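Local structure of iron-chelator utilization protein (Thermobifida fusca TM51, 4YHB) at residues His53-Pro59 with Leu126-Arg132. The protein is a flavin-dependent oxidoreductase of siderophore utilization that probably reduces ferric siderophores so that their iron can be released inside the cell. Sequence-based numbering, arbitrary orientation.
Sequences HVKLWFP and LGVLGPR. With ZN (zinc ion), chain D; FAD (flavin-adenine dinucleotide), chain C.
Leu129 turns its CG away from the backbone N (chi1 -180°) and Trp57 sets its CG anti to the carbonyl carbon (chi1 -68°), which lays the two side chains alongside each other. They point the same way, and Leu129 CB comes obliquely to within 3.7 Å of Trp57 NE1. Gly127 sits directly across from Trp57, where any CB would collide with that of the tryptophan. Four backbone hydrogen bonds join the antiparallel strands: Lys55 and Leu129 exchange two, with Lys55 N 2.8 Å from Leu129 O, and Trp57 and Gly127 another two. On the other face Leu56 CD2 lies 3.7 Å from Val128 CG2, while Leu126 crosses toward Phe58, its CD2 3.6 Å from Phe58 CD1; Ile103 and Phe105 of strand 100-106 continue this apolar layer inside the FAD-binding barrel. Cutting Trp57 back to an alanine would remove the indole and is likely to leave a gap beside Leu129 CB and CD2. Past the paired strands, a cis peptide leads into Pro131, and one water links His53 O to Arg132 N. The His53 ring receives FAD C7M 3.4 Å above its centre, and its NE2 binds the zinc ion at 2.2 Å alongside His265, His266 and three waters. Trp57 NE1 is buried without a polar partner, so the indole is held by packing, whereas His53 at the strand's start couples the barrel to both flavin and metal.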
loop_
_atom_site.group_PDB
_atom_site.type_symbol
_atom_site.label_atom_id
_atom_site.label_comp_id
_atom_site.label_asym_id
_atom_site.label_seq_id
_atom_site.Cartn_x
_atom_site.Cartn_y
_atom_site.Cartn_z
ATOM N N HIS A 53 3.278 -0.540 -6.479
ATOM C CA HIS A 53 1.817 -0.486 -6.535
ATOM C C HIS A 53 1.307 -0.423 -7.963
ATOM O O HIS A 53 1.970 0.091 -8.868
ATOM C CB HIS A 53 1.285 0.713 -5.738
ATOM C CG HIS A 53 1.920 2.014 -6.119
ATOM N ND1 HIS A 53 3.166 2.389 -5.664
ATOM C CD2 HIS A 53 1.490 3.021 -6.917
ATOM C CE1 HIS A 53 3.472 3.577 -6.157
ATOM N NE2 HIS A 53 2.477 3.975 -6.927
ATOM N N VAL A 54 0.105 -0.946 -8.148
ATOM C CA VAL A 54 -0.554 -0.940 -9.441
ATOM C C VAL A 54 -1.746 -0.011 -9.375
ATOM O O VAL A 54 -2.161 0.413 -8.286
ATOM C CB VAL A 54 -1.030 -2.356 -9.853
ATOM C CG1 VAL A 54 0.146 -3.254 -10.103
ATOM C CG2 VAL A 54 -1.945 -2.962 -8.772
ATOM N N LYS A 55 -2.295 0.318 -10.533
ATOM C CA LYS A 55 -3.610 0.930 -10.578
ATOM C C LYS A 55 -4.593 -0.155 -10.973
ATOM O O LYS A 55 -4.435 -0.807 -12.008
ATOM C CB LYS A 55 -3.664 2.108 -11.567
ATOM C CG LYS A 55 -3.162 3.436 -10.997
ATOM C CD LYS A 55 -2.857 4.446 -12.111
ATOM C CE LYS A 55 -2.782 5.857 -11.551
ATOM N NZ LYS A 55 -1.823 5.980 -10.413
ATOM N N LEU A 56 -5.596 -0.360 -10.134
ATOM C CA LEU A 56 -6.662 -1.298 -10.438
ATOM C C LEU A 56 -7.832 -0.571 -11.067
ATOM O O LEU A 56 -8.280 0.467 -10.565
ATOM C CB LEU A 56 -7.123 -2.035 -9.165
ATOM C CG LEU A 56 -6.040 -2.898 -8.515
ATOM C CD1 LEU A 56 -6.601 -3.650 -7.299
ATOM C CD2 LEU A 56 -5.424 -3.879 -9.520
ATOM N N TRP A 57 -8.353 -1.144 -12.143
ATOM C CA TRP A 57 -9.450 -0.547 -12.894
ATOM C C TRP A 57 -10.729 -1.346 -12.671
ATOM O O TRP A 57 -10.814 -2.522 -13.031
ATOM C CB TRP A 57 -9.092 -0.471 -14.397
ATOM C CG TRP A 57 -7.976 0.508 -14.685
ATOM C CD1 TRP A 57 -6.713 0.493 -14.161
ATOM C CD2 TRP A 57 -8.025 1.639 -15.574
ATOM N NE1 TRP A 57 -5.976 1.549 -14.667
ATOM C CE2 TRP A 57 -6.758 2.264 -15.527
ATOM C CE3 TRP A 57 -9.012 2.176 -16.407
ATOM C CZ2 TRP A 57 -6.455 3.402 -16.286
ATOM C CZ3 TRP A 57 -8.709 3.311 -17.154
ATOM C CH2 TRP A 57 -7.440 3.907 -17.084
ATOM N N PHE A 58 -11.716 -0.688 -12.066
ATOM C CA PHE A 58 -12.906 -1.345 -11.534
ATOM C C PHE A 58 -14.121 -1.185 -12.449
ATOM O O PHE A 58 -14.225 -0.194 -13.180
ATOM C CB PHE A 58 -13.258 -0.770 -10.141
ATOM C CG PHE A 58 -12.237 -1.066 -9.064
ATOM C CD1 PHE A 58 -12.342 -2.213 -8.290
ATOM C CD2 PHE A 58 -11.186 -0.195 -8.821
ATOM C CE1 PHE A 58 -11.420 -2.489 -7.292
ATOM C CE2 PHE A 58 -10.245 -0.471 -7.820
ATOM C CZ PHE A 58 -10.365 -1.617 -7.064
ATOM N N PRO A 59 -15.072 -2.131 -12.371
ATOM C CA PRO A 59 -16.368 -1.958 -13.042
ATOM C C PRO A 59 -17.213 -0.894 -12.345
ATOM O O PRO A 59 -17.007 -0.643 -11.155
ATOM C CB PRO A 59 -17.020 -3.337 -12.908
ATOM C CG PRO A 59 -16.455 -3.862 -11.612
ATOM C CD PRO A 59 -15.010 -3.402 -11.622
ATOM N N LEU A 126 -10.390 -7.561 -12.975
ATOM C CA LEU A 126 -9.954 -6.181 -12.849
ATOM C C LEU A 126 -8.913 -5.860 -13.901
ATOM O O LEU A 126 -8.071 -6.699 -14.226
ATOM C CB LEU A 126 -9.361 -5.920 -11.459
ATOM C CG LEU A 126 -10.299 -6.029 -10.258
ATOM C CD1 LEU A 126 -9.504 -5.803 -8.959
ATOM C CD2 LEU A 126 -11.432 -5.023 -10.397
ATOM N N GLY A 127 -8.961 -4.639 -14.415
ATOM C CA GLY A 127 -7.856 -4.120 -15.203
ATOM C C GLY A 127 -6.705 -3.824 -14.254
ATOM O O GLY A 127 -6.908 -3.309 -13.148
ATOM N N VAL A 128 -5.492 -4.168 -14.666
ATOM C CA VAL A 128 -4.321 -3.945 -13.829
ATOM C C VAL A 128 -3.267 -3.181 -14.613
ATOM O O VAL A 128 -2.732 -3.681 -15.623
ATOM C CB VAL A 128 -3.736 -5.272 -13.306
ATOM C CG1 VAL A 128 -2.518 -5.001 -12.436
ATOM C CG2 VAL A 128 -4.810 -6.049 -12.516
ATOM N N LEU A 129 -2.979 -1.959 -14.169
ATOM C CA LEU A 129 -1.983 -1.128 -14.846
ATOM C C LEU A 129 -0.755 -0.893 -13.965
ATOM O O LEU A 129 -0.873 -0.495 -12.800
ATOM C CB LEU A 129 -2.606 0.208 -15.272
ATOM C CG LEU A 129 -1.679 1.188 -16.010
ATOM C CD1 LEU A 129 -1.267 0.621 -17.377
ATOM C CD2 LEU A 129 -2.366 2.537 -16.168
ATOM N N GLY A 130 0.429 -1.138 -14.526
ATOM C CA GLY A 130 1.658 -0.974 -13.780
ATOM C C GLY A 130 2.156 -2.255 -13.126
ATOM O O GLY A 130 1.693 -3.337 -13.475
ATOM N N PRO A 131 3.086 -2.144 -12.161
ATOM C CA PRO A 131 3.630 -0.908 -11.585
ATOM C C PRO A 131 4.396 -0.101 -12.621
ATOM O O PRO A 131 4.950 -0.693 -13.534
ATOM C CB PRO A 131 4.586 -1.408 -10.494
ATOM C CG PRO A 131 4.206 -2.820 -10.254
ATOM C CD PRO A 131 3.721 -3.332 -11.572
ATOM N N ARG A 132 4.374 1.218 -12.496
ATOM C CA ARG A 132 5.084 2.092 -13.422
ATOM C C ARG A 132 6.590 1.850 -13.299
ATOM O O ARG A 132 7.361 2.007 -14.257
ATOM C CB ARG A 132 4.719 3.548 -13.128
ATOM C CG ARG A 132 5.513 4.606 -13.902
ATOM C CD ARG A 132 5.201 4.614 -15.391
ATOM N NE ARG A 132 5.998 3.647 -16.149
ATOM C CZ ARG A 132 6.075 3.649 -17.477
ATOM N NH1 ARG A 132 5.409 4.570 -18.162
ATOM N NH2 ARG A 132 6.808 2.740 -18.120
HETATM ZN ZN ZN D . 2.618 5.979 -7.763
HETATM P PA FAD C . -12.378 6.713 -3.265
HETATM O O1A FAD C . -13.386 6.899 -4.408
HETATM O O2A FAD C . -10.914 7.085 -3.713
HETATM O O5B FAD C . -12.743 7.775 -2.110
HETATM C C5B FAD C . -14.057 7.979 -1.734
HETATM C C4B FAD C . -14.100 8.471 -0.274
HETATM O O4B FAD C . -13.705 7.474 0.629
HETATM C C3B FAD C . -13.227 9.628 -0.032
HETATM O O3B FAD C . -13.918 10.462 0.841
HETATM C C2B FAD C . -12.076 9.078 0.602
HETATM O O2B FAD C . -11.452 9.950 1.538
HETATM C C1B FAD C . -12.606 7.927 1.348
HETATM N N9A FAD C . -11.682 6.813 1.515
HETATM C C8A FAD C . -10.809 6.337 0.601
HETATM N N7A FAD C . -10.156 5.295 1.133
HETATM C C5A FAD C . -10.647 5.083 2.376
HETATM C C6A FAD C . -10.370 4.165 3.389
HETATM N N6A FAD C . -9.388 3.159 3.182
HETATM N N1A FAD C . -11.045 4.232 4.549
HETATM C C2A FAD C . -11.986 5.179 4.749
HETATM N N3A FAD C . -12.276 6.074 3.800
HETATM C C4A FAD C . -11.612 6.051 2.622
HETATM N N1 FAD C . -5.481 0.924 -0.091
HETATM C C2 FAD C . -5.697 -0.341 0.274
HETATM O O2 FAD C . -6.754 -0.649 0.804
HETATM N N3 FAD C . -4.714 -1.262 0.033
HETATM C C4 FAD C . -3.547 -0.926 -0.557
HETATM O O4 FAD C . -2.713 -1.798 -0.753
HETATM C C4X FAD C . -3.292 0.392 -0.941
HETATM N N5 FAD C . -2.114 0.796 -1.543
HETATM C C5X FAD C . -1.948 2.089 -1.905
HETATM C C6 FAD C . -0.762 2.501 -2.522
HETATM C C7 FAD C . -0.595 3.690 -2.861
HETATM C C7M FAD C . 0.753 4.020 -3.530
HETATM C C8 FAD C . -1.399 4.627 -2.726
HETATM C C8M FAD C . -1.143 6.049 -3.139
HETATM C C9 FAD C . -2.614 4.395 -2.139
HETATM C C9A FAD C . -3.065 3.027 -1.629
HETATM N N10 FAD C . -4.178 2.618 -1.041
HETATM C C10 FAD C . -4.326 1.323 -0.684
HETATM C "C1'" FAD C . -5.257 3.591 -0.763
HETATM C "C2'" FAD C . -6.321 3.598 -1.817
HETATM O "O2'" FAD C . -5.770 3.953 -3.023
HETATM C "C3'" FAD C . -7.435 4.611 -1.375
HETATM O "O3'" FAD C . -7.876 4.210 -0.116
HETATM C "C4'" FAD C . -8.547 4.820 -2.367
HETATM O "O4'" FAD C . -9.164 6.012 -2.127
HETATM C "C5'" FAD C . -9.632 3.732 -2.307
HETATM O "O5'" FAD C . -10.467 3.723 -3.440
HETATM P P FAD C . -12.010 3.935 -3.173
HETATM O O1P FAD C . -12.591 3.928 -4.605
HETATM O O2P FAD C . -12.361 2.889 -2.080
HETATM O O3P FAD C . -12.668 5.269 -2.637
HETATM O O HOH W 1 3.587 2.266 -9.790
HETATM O O HOH W 2 4.758 6.010 -7.351
HETATM O O HOH W 3 3.109 5.054 -9.782
HETATM O O HOH W 4 0.524 5.835 -8.348
#